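Uncharacterized protein (Bacteroides eggerthii, PDB 4FTD) is of unknown function but joins an immunoglobulin-like domain to a six-bladed beta-propeller and may take part in carbohydrate metabolism. Local coordinates at residues 44-49 against 103-108; 20-25 against 56-61. One frame throughout, in Å; residues are numbered along the deposited sequence.

Contact 1 (44-49 against 103-108); sequences INFPRL and MKVRKR
The backbone oxygen of Lys-107 takes a hydrogen bond from the guanidinium of Arg-48, NH1 to O 2.8 Å. The oxygen lies in the guanidinium plane. The Arg-48 chain is extended from CG to NE. Arg-106 crosses it at about a right angle, and CG of Arg-48 lies over the centre of one face of the Arg-106 guanidinium. The two guanidinium planes are 58° apart. Asp-453, the C-terminal residue, forms a salt bridge with Arg-106 and a long, weak ion pair with Arg-48, so both arginines gather at its carboxylates. Arg-106 NH2 also donates to Phe-46 O at 2.8 Å, tilted from the carbonyl plane.

Ile-44 pairs in parallel with Met-103, and Lys-104 N bonds to Ile-44 O at 3.0 Å. After a loop, a single separate bridge joins Leu-49 to Lys-107, with the register shifted by one: Leu-49 N donates to Arg-106 O and Arg-108 N to Leu-49 O, both at 2.8 Å. Between the two, a water accepts from Phe-46 N and Arg-106 NE. On the buried side, the selenium of Met-103 sits at the edge of the Phe-46 ring, 5.1 Å from its centroid, a Met-aromatic contact. Strand 98-106 lies between strands 85-93 and 43-45 in the mixed sheet, probably that of the immunoglobulin-like domain, and side chains of strand 17-22 pack on the buried side at Ile-44, Phe-46 and Met-103.

Contact 2 (20-25 against 56-61); sequences IKILNA and SALSIE
Asn-24 reaches across to the backbone of 57-59 with its amide. CB starts toward that segment. CG sits between the backbone N and the carbonyl carbon (chi1 66°), which brings both amide ends to the neighbouring backbone; CG lies 3.5 Å from Ser-59 N. OD1 accepts from Ser-59 N at 2.9 Å, with the donor above the carbonyl plane of the amide. OD1 also lies 3.5 Å from Leu-58 CA. ND2 donates to Ala-57 O at 3.0 Å, this time in the plane of the accepting carbonyl. Two bonds therefore fix the rotation of the amide.

The side chain takes over where the regular ladder stops. Strands 17-22 and 58-64 are antiparallel neighbours in the mixed sheet of what is probably the immunoglobulin-like domain, and the chain turns a corner at Leu-23. Lys-21 and Glu-61 form a hydrogen-bonded pair, and Ile-22 and Ile-60 a non-hydrogen-bonded pair. Leu-23 N still reaches Ser-59 O at 2.8 Å, with an N-H...O angle of 175°. From the corner, Leu-23 crosses Glu-61 at about a right angle, its two methyls against CB.

The two sheet faces differ. On one, the extended chains of Lys-21 and Glu-61 run side by side, and NZ to OE2 is a salt bridge of 3.5 Å. On the other, Ile-22 CG1 packs on Ile-60 CG2, and Ile-22 CD1 meets Leu-58 CD1, both at 4.1 Å. Ile-20 CD1 touches Ile-60 CD1, and Met-103 lies against both isoleucines.

From the N terminus the chain first passes 20-25, then 44-49, then 56-61, and last 103-108. Contact 2 closes a loop of 30 residues between its segments. Contact 1 closes a longer one of 53. The segments alternate, so the two loops cross. Contact 2 pairs strand 17-22 with strand 58-64. Contact 1 joins strand 43-45 and the loop after it to strand 98-106. Both reach the same mixed sheet, where strand 31-38 lies between strands 17-22 and 43-45. The contact centres are about 11 Å apart. Their apolar sides meet: Ile-44 packs on Ile-20, Phe-46 on Ile-22, and Leu-49 on Ala-25. Both lie well away from the chain's centre, on the same side.

Contact 1 (44-49 against 103-108)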
ATOM      1  N   ILE A  44       0.182 -35.522 -19.804  1.00 51.37           N
ATOM      2  CA  ILE A  44       0.051 -34.553 -20.863  1.00 52.73           C
ATOM      3  C   ILE A  44      -0.561 -33.303 -20.233  1.00 51.58           C
ATOM      4  O   ILE A  44      -1.564 -33.390 -19.527  1.00 50.57           O
ATOM      5  CB  ILE A  44      -0.859 -35.036 -22.015  1.00 51.09           C
ATOM      6  CG1 ILE A  44      -0.401 -36.402 -22.613  1.00 46.55           C
ATOM      7  CG2 ILE A  44      -0.926 -33.956 -23.110  1.00 47.79           C
ATOM      8  CD1 ILE A  44      -1.476 -37.151 -23.413  1.00 39.63           C
ATOM      9  N   ASN A  45       0.069 -32.162 -20.472  1.00 52.70           N
ATOM     10  CA  ASN A  45      -0.452 -30.851 -20.061  1.00 58.12           C
ATOM     11  C   ASN A  45      -0.556 -29.883 -21.235  1.00 51.64           C
ATOM     12  O   ASN A  45       0.061 -30.071 -22.272  1.00 51.69           O
ATOM     13  CB  ASN A  45       0.395 -30.231 -18.927  1.00 56.68           C
ATOM     14  CG  ASN A  45       0.162 -30.931 -17.623  1.00 59.56           C
ATOM     15  OD1 ASN A  45      -0.787 -30.611 -16.926  1.00 61.61           O
ATOM     16  ND2 ASN A  45       0.931 -31.983 -17.358  1.00 62.53           N
ATOM     17  N   PHE A  46      -1.369 -28.859 -21.032  1.00 51.53           N
ATOM     18  CA  PHE A  46      -1.570 -27.778 -21.985  1.00 50.45           C
ATOM     19  C   PHE A  46      -1.573 -26.462 -21.248  1.00 49.10           C
ATOM     20  O   PHE A  46      -1.898 -26.429 -20.068  1.00 53.30           O
ATOM     21  CB  PHE A  46      -2.949 -27.916 -22.656  1.00 52.37           C
ATOM     22  CG  PHE A  46      -3.102 -29.164 -23.462  1.00 49.28           C
ATOM     23  CD1 PHE A  46      -3.568 -30.331 -22.865  1.00 47.75           C
ATOM     24  CD2 PHE A  46      -2.766 -29.177 -24.808  1.00 50.85           C
ATOM     25  CE1 PHE A  46      -3.706 -31.507 -23.610  1.00 49.60           C
ATOM     26  CE2 PHE A  46      -2.873 -30.346 -25.552  1.00 50.99           C
ATOM     27  CZ  PHE A  46      -3.352 -31.506 -24.954  1.00 49.20           C
ATOM     28  N   PRO A  47      -1.272 -25.367 -21.949  1.00 57.73           N
ATOM     29  CA  PRO A  47      -1.545 -24.058 -21.321  1.00 56.59           C
ATOM     30  C   PRO A  47      -3.038 -23.951 -20.960  1.00 55.88           C
ATOM     31  O   PRO A  47      -3.892 -24.659 -21.521  1.00 55.34           O
ATOM     32  CB  PRO A  47      -1.159 -23.039 -22.387  1.00 60.28           C
ATOM     33  CG  PRO A  47      -0.690 -23.793 -23.578  1.00 67.89           C
ATOM     34  CD  PRO A  47      -0.635 -25.261 -23.266  1.00 57.76           C
ATOM     35  N   ARG A  48      -3.343 -23.113 -19.991  1.00 56.18           N
ATOM     36  CA  ARG A  48      -4.714 -22.961 -19.531  1.00 58.63           C
ATOM     37  C   ARG A  48      -5.558 -22.416 -20.687  1.00 53.16           C
ATOM     38  O   ARG A  48      -5.106 -21.573 -21.440  1.00 53.26           O
ATOM     39  CB  ARG A  48      -4.786 -22.034 -18.316  1.00 59.88           C
ATOM     40  CG  ARG A  48      -4.056 -22.583 -17.098  1.00 62.23           C
ATOM     41  CD  ARG A  48      -3.952 -21.577 -15.967  1.00 70.07           C
ATOM     42  NE  ARG A  48      -3.501 -22.260 -14.750  1.00 74.07           N
ATOM     43  CZ  ARG A  48      -4.289 -22.977 -13.932  1.00 77.67           C
ATOM     44  NH1 ARG A  48      -5.612 -23.111 -14.133  1.00 76.29           N
ATOM     45  NH2 ARG A  48      -3.756 -23.567 -12.874  1.00 72.49           N
ATOM     46  N   LEU A  49      -6.771 -22.921 -20.829  1.00 50.85           N
ATOM     47  CA  LEU A  49      -7.645 -22.543 -21.929  1.00 50.85           C
ATOM     48  C   LEU A  49      -8.685 -21.516 -21.493  1.00 54.69           C
ATOM     49  O   LEU A  49      -9.079 -21.441 -20.303  1.00 54.72           O
ATOM     50  CB  LEU A  49      -8.351 -23.793 -22.481  1.00 50.12           C
ATOM     51  CG  LEU A  49      -7.457 -24.963 -22.892  1.00 51.38           C
ATOM     52  CD1 LEU A  49      -8.314 -26.063 -23.531  1.00 45.87           C
ATOM     53  CD2 LEU A  49      -6.385 -24.479 -23.857  1.00 49.56           C
HETATM   54  N   MSE A 103      -4.121 -37.058 -19.063  1.00 50.15           N
HETATM   55  CA  MSE A 103      -4.182 -35.793 -19.772  1.00 49.24           C
HETATM   56  C   MSE A 103      -5.007 -34.769 -19.011  1.00 50.22           C
HETATM   57  O   MSE A 103      -6.199 -34.961 -18.834  1.00 48.54           O
HETATM   58  CB  MSE A 103      -4.734 -36.000 -21.179  1.00 46.32           C
HETATM   59  CG  MSE A 103      -4.785 -34.711 -21.986  1.00 46.45           C
HETATM   60 SE   MSE A 103      -5.181 -35.023 -23.873  0.75 49.73          SE
HETATM   61  CE  MSE A 103      -6.641 -33.641 -24.165  1.00 51.24           C
ATOM     62  N   LYS A 104      -4.354 -33.674 -18.598  1.00 51.28           N
ATOM     63  CA  LYS A 104      -4.986 -32.634 -17.788  1.00 52.67           C
ATOM     64  C   LYS A 104      -5.280 -31.394 -18.631  1.00 47.60           C
ATOM     65  O   LYS A 104      -4.397 -30.894 -19.338  1.00 49.31           O
ATOM     66  CB  LYS A 104      -4.093 -32.249 -16.604  1.00 56.76           C
ATOM     67  CG  LYS A 104      -4.752 -31.296 -15.599  1.00 59.57           C
ATOM     68  CD  LYS A 104      -3.748 -30.778 -14.578  1.00 67.27           C
ATOM     69  CE  LYS A 104      -3.267 -31.887 -13.652  1.00 65.94           C
ATOM     70  NZ  LYS A 104      -2.326 -31.347 -12.639  1.00 70.27           N
ATOM     71  N   VAL A 105      -6.533 -30.938 -18.571  1.00 51.57           N
ATOM     72  CA  VAL A 105      -6.958 -29.703 -19.221  1.00 50.21           C
ATOM     73  C   VAL A 105      -7.395 -28.734 -18.101  1.00 49.55           C
ATOM     74  O   VAL A 105      -8.129 -29.132 -17.191  1.00 58.03           O
ATOM     75  CB  VAL A 105      -8.086 -29.909 -20.250  1.00 52.14           C
ATOM     76  CG1 VAL A 105      -8.583 -28.566 -20.754  1.00 53.56           C
ATOM     77  CG2 VAL A 105      -7.609 -30.764 -21.437  1.00 46.84           C
ATOM     78  N   ARG A 106      -6.939 -27.481 -18.213  1.00 54.05           N
ATOM     79  CA  ARG A 106      -7.133 -26.442 -17.204  1.00 57.76           C
ATOM     80  C   ARG A 106      -7.726 -25.160 -17.777  1.00 54.26           C
ATOM     81  O   ARG A 106      -7.410 -24.800 -18.912  1.00 55.41           O
ATOM     82  CB  ARG A 106      -5.774 -26.121 -16.595  1.00 60.98           C
ATOM     83  CG  ARG A 106      -5.140 -27.307 -15.895  1.00 61.00           C
ATOM     84  CD  ARG A 106      -3.774 -26.961 -15.364  1.00 61.13           C
ATOM     85  NE  ARG A 106      -2.834 -26.728 -16.455  1.00 61.75           N
ATOM     86  CZ  ARG A 106      -1.780 -25.919 -16.402  1.00 61.73           C
ATOM     87  NH1 ARG A 106      -1.515 -25.218 -15.313  1.00 65.47           N
ATOM     88  NH2 ARG A 106      -0.992 -25.775 -17.464  1.00 68.56           N
ATOM     89  N   LYS A 107      -8.593 -24.504 -16.986  1.00 59.57           N
ATOM     90  CA  LYS A 107      -9.202 -23.216 -17.337  1.00 55.81           C
ATOM     91  C   LYS A 107      -8.266 -22.114 -16.890  1.00 61.07           C
ATOM     92  O   LYS A 107      -7.576 -22.236 -15.861  1.00 65.10           O
ATOM     93  CB  LYS A 107     -10.547 -22.958 -16.613  1.00 60.31           C
ATOM     94  CG  LYS A 107     -11.736 -23.836 -16.995  1.00 62.70           C
ATOM     95  CD  LYS A 107     -12.951 -23.584 -16.099  1.00 65.61           C
ATOM     96  CE  LYS A 107     -14.072 -24.570 -16.403  1.00 65.01           C
ATOM     97  NZ  LYS A 107     -15.274 -24.364 -15.546  1.00 71.40           N
ATOM     98  N   ARG A 108      -8.294 -21.001 -17.612  1.00 59.30           N
ATOM     99  CA  ARG A 108      -7.601 -19.796 -17.152  1.00 61.48           C
ATOM    100  C   ARG A 108      -8.252 -19.277 -15.884  1.00 66.12           C
ATOM    101  O   ARG A 108      -9.463 -19.392 -15.725  1.00 66.10           O
ATOM    102  CB  ARG A 108      -7.634 -18.718 -18.210  1.00 57.95           C
ATOM    103  CG  ARG A 108      -6.729 -19.063 -19.366  1.00 60.67           C
ATOM    104  CD  ARG A 108      -6.939 -18.100 -20.485  1.00 61.25           C
ATOM    105  NE  ARG A 108      -6.616 -16.757 -20.046  1.00 69.45           N
ATOM    106  CZ  ARG A 108      -7.066 -15.650 -20.621  1.00 79.83           C
ATOM    107  NH1 ARG A 108      -7.890 -15.696 -21.677  1.00 76.17           N
ATOM    108  NH2 ARG A 108      -6.690 -14.476 -20.131  1.00 87.07           N
TER
HETATM  109  O   HOH W   1      -2.720 -28.899 -18.394  1.00 54.49           O
HETATM  110  O   HOH W   2      -0.109 -29.469 -14.469  1.00 77.08           O
HETATM  111  O   HOH W   3      -4.690 -26.804 -19.985  1.00 54.29           O

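Contact 2 (20-25 against 56-61)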
ATOM      1  N   ILE A  20       1.036 -33.779 -29.379  1.00 50.01           N
ATOM      2  CA  ILE A  20      -0.415 -33.696 -29.269  1.00 49.13           C
ATOM      3  C   ILE A  20      -0.834 -32.213 -29.237  1.00 53.94           C
ATOM      4  O   ILE A  20      -0.118 -31.343 -28.713  1.00 51.93           O
ATOM      5  CB  ILE A  20      -0.902 -34.497 -28.022  1.00 48.26           C
ATOM      6  CG1 ILE A  20      -2.440 -34.696 -28.060  1.00 43.94           C
ATOM      7  CG2 ILE A  20      -0.341 -33.884 -26.733  1.00 50.72           C
ATOM      8  CD1 ILE A  20      -3.010 -35.700 -27.078  1.00 47.55           C
ATOM      9  N   LYS A  21      -1.950 -31.934 -29.881  1.00 44.52           N
ATOM     10  CA  LYS A  21      -2.574 -30.625 -29.862  1.00 48.55           C
ATOM     11  C   LYS A  21      -4.066 -30.748 -29.758  1.00 45.62           C
ATOM     12  O   LYS A  21      -4.662 -31.729 -30.264  1.00 43.56           O
ATOM     13  CB  LYS A  21      -2.204 -29.746 -31.061  1.00 54.98           C
ATOM     14  CG  LYS A  21      -1.641 -30.404 -32.291  1.00 69.28           C
ATOM     15  CD  LYS A  21      -1.492 -29.382 -33.420  1.00 64.26           C
ATOM     16  CE  LYS A  21      -0.527 -29.834 -34.506  1.00 90.22           C
ATOM     17  NZ  LYS A  21      -0.575 -28.984 -35.742  1.00 87.13           N
ATOM     18  N   ILE A  22      -4.649 -29.764 -29.081  1.00 42.95           N
ATOM     19  CA  ILE A  22      -6.100 -29.539 -29.075  1.00 40.59           C
ATOM     20  C   ILE A  22      -6.350 -28.563 -30.232  1.00 47.47           C
ATOM     21  O   ILE A  22      -5.688 -27.540 -30.344  1.00 45.65           O
ATOM     22  CB  ILE A  22      -6.585 -28.962 -27.741  1.00 43.62           C
ATOM     23  CG1 ILE A  22      -6.510 -30.018 -26.629  1.00 45.03           C
ATOM     24  CG2 ILE A  22      -8.020 -28.404 -27.847  1.00 40.11           C
ATOM     25  CD1 ILE A  22      -6.528 -29.395 -25.254  1.00 43.96           C
ATOM     26  N   LEU A  23      -7.265 -28.899 -31.126  1.00 41.99           N
ATOM     27  CA  LEU A  23      -7.490 -28.081 -32.325  1.00 41.14           C
ATOM     28  C   LEU A  23      -8.603 -27.036 -32.157  1.00 40.62           C
ATOM     29  O   LEU A  23      -8.677 -26.076 -32.922  1.00 46.33           O
ATOM     30  CB  LEU A  23      -7.811 -29.006 -33.504  1.00 40.76           C
ATOM     31  CG  LEU A  23      -6.813 -30.098 -33.865  1.00 43.15           C
ATOM     32  CD1 LEU A  23      -7.511 -30.998 -34.912  1.00 42.59           C
ATOM     33  CD2 LEU A  23      -5.508 -29.506 -34.419  1.00 45.96           C
ATOM     34  N   ASN A  24      -9.429 -27.166 -31.121  1.00 41.86           N
ATOM     35  CA  ASN A  24     -10.644 -26.336 -31.026  1.00 45.89           C
ATOM     36  C   ASN A  24     -10.891 -25.668 -29.661  1.00 43.43           C
ATOM     37  O   ASN A  24     -12.007 -25.681 -29.153  1.00 47.12           O
ATOM     38  CB  ASN A  24     -11.859 -27.149 -31.512  1.00 44.97           C
ATOM     39  CG  ASN A  24     -12.189 -28.334 -30.620  1.00 44.39           C
ATOM     40  OD1 ASN A  24     -11.347 -28.807 -29.862  1.00 43.49           O
ATOM     41  ND2 ASN A  24     -13.405 -28.861 -30.759  1.00 43.21           N
ATOM     42  N   ALA A  25      -9.844 -25.048 -29.115  1.00 44.94           N
ATOM     43  CA  ALA A  25      -9.932 -24.264 -27.866  1.00 45.90           C
ATOM     44  C   ALA A  25     -10.489 -22.888 -28.201  1.00 48.26           C
ATOM     45  O   ALA A  25     -10.680 -22.558 -29.373  1.00 45.87           O
ATOM     46  CB  ALA A  25      -8.557 -24.150 -27.184  1.00 47.35           C
ATOM     47  N   SER A  56     -16.722 -29.825 -23.704  1.00 59.22           N
ATOM     48  CA  SER A  56     -17.450 -31.086 -23.847  1.00 62.91           C
ATOM     49  C   SER A  56     -17.012 -31.955 -25.022  1.00 62.38           C
ATOM     50  O   SER A  56     -17.246 -33.171 -24.996  1.00 54.04           O
ATOM     51  CB  SER A  56     -18.966 -30.825 -23.917  1.00 64.01           C
ATOM     52  OG  SER A  56     -19.357 -30.300 -25.171  1.00 60.99           O
ATOM     53  N   ALA A  57     -16.441 -31.345 -26.060  1.00 54.30           N
ATOM     54  CA  ALA A  57     -15.945 -32.079 -27.204  1.00 51.19           C
ATOM     55  C   ALA A  57     -14.636 -31.429 -27.736  1.00 53.01           C
ATOM     56  O   ALA A  57     -14.654 -30.646 -28.680  1.00 55.63           O
ATOM     57  CB  ALA A  57     -17.001 -32.165 -28.298  1.00 56.63           C
ATOM     58  N   LEU A  58     -13.511 -31.745 -27.091  1.00 46.06           N
ATOM     59  CA  LEU A  58     -12.195 -31.264 -27.551  1.00 45.86           C
ATOM     60  C   LEU A  58     -11.656 -32.208 -28.639  1.00 42.83           C
ATOM     61  O   LEU A  58     -11.519 -33.418 -28.421  1.00 44.53           O
ATOM     62  CB  LEU A  58     -11.197 -31.161 -26.402  1.00 46.32           C
ATOM     63  CG  LEU A  58     -11.554 -30.144 -25.317  1.00 52.09           C
ATOM     64  CD1 LEU A  58     -10.478 -30.151 -24.271  1.00 44.13           C
ATOM     65  CD2 LEU A  58     -11.743 -28.745 -25.883  1.00 47.04           C
ATOM     66  N   SER A  59     -11.372 -31.660 -29.817  1.00 41.95           N
ATOM     67  CA  SER A  59     -10.826 -32.419 -30.948  1.00 41.40           C
ATOM     68  C   SER A  59      -9.292 -32.325 -30.821  1.00 40.71           C
ATOM     69  O   SER A  59      -8.749 -31.233 -30.583  1.00 41.29           O
ATOM     70  CB  SER A  59     -11.309 -31.866 -32.305  1.00 43.53           C
ATOM     71  OG  SER A  59     -12.669 -32.249 -32.560  1.00 43.41           O
ATOM     72  N   ILE A  60      -8.618 -33.460 -30.966  1.00 43.30           N
ATOM     73  CA  ILE A  60      -7.179 -33.546 -30.789  1.00 41.71           C
ATOM     74  C   ILE A  60      -6.532 -34.143 -32.023  1.00 47.66           C
ATOM     75  O   ILE A  60      -7.164 -34.843 -32.786  1.00 43.40           O
ATOM     76  CB  ILE A  60      -6.789 -34.377 -29.529  1.00 45.37           C
ATOM     77  CG1 ILE A  60      -7.279 -35.820 -29.642  1.00 52.30           C
ATOM     78  CG2 ILE A  60      -7.352 -33.729 -28.238  1.00 43.37           C
ATOM     79  CD1 ILE A  60      -6.612 -36.763 -28.660  1.00 53.81           C
ATOM     80  N   GLU A  61      -5.256 -33.855 -32.188  1.00 45.92           N
ATOM     81  CA  GLU A  61      -4.442 -34.412 -33.249  1.00 45.77           C
ATOM     82  C   GLU A  61      -3.134 -34.795 -32.621  1.00 50.74           C
ATOM     83  O   GLU A  61      -2.570 -34.010 -31.856  1.00 49.02           O
ATOM     84  CB  GLU A  61      -4.216 -33.354 -34.325  1.00 46.18           C
ATOM     85  CG  GLU A  61      -3.454 -33.787 -35.543  1.00 67.21           C
ATOM     86  CD  GLU A  61      -3.375 -32.628 -36.535  1.00 83.67           C
ATOM     87  OE1 GLU A  61      -4.371 -32.368 -37.263  1.00 78.48           O
ATOM     88  OE2 GLU A  61      -2.320 -31.956 -36.553  1.00 72.52           O
TER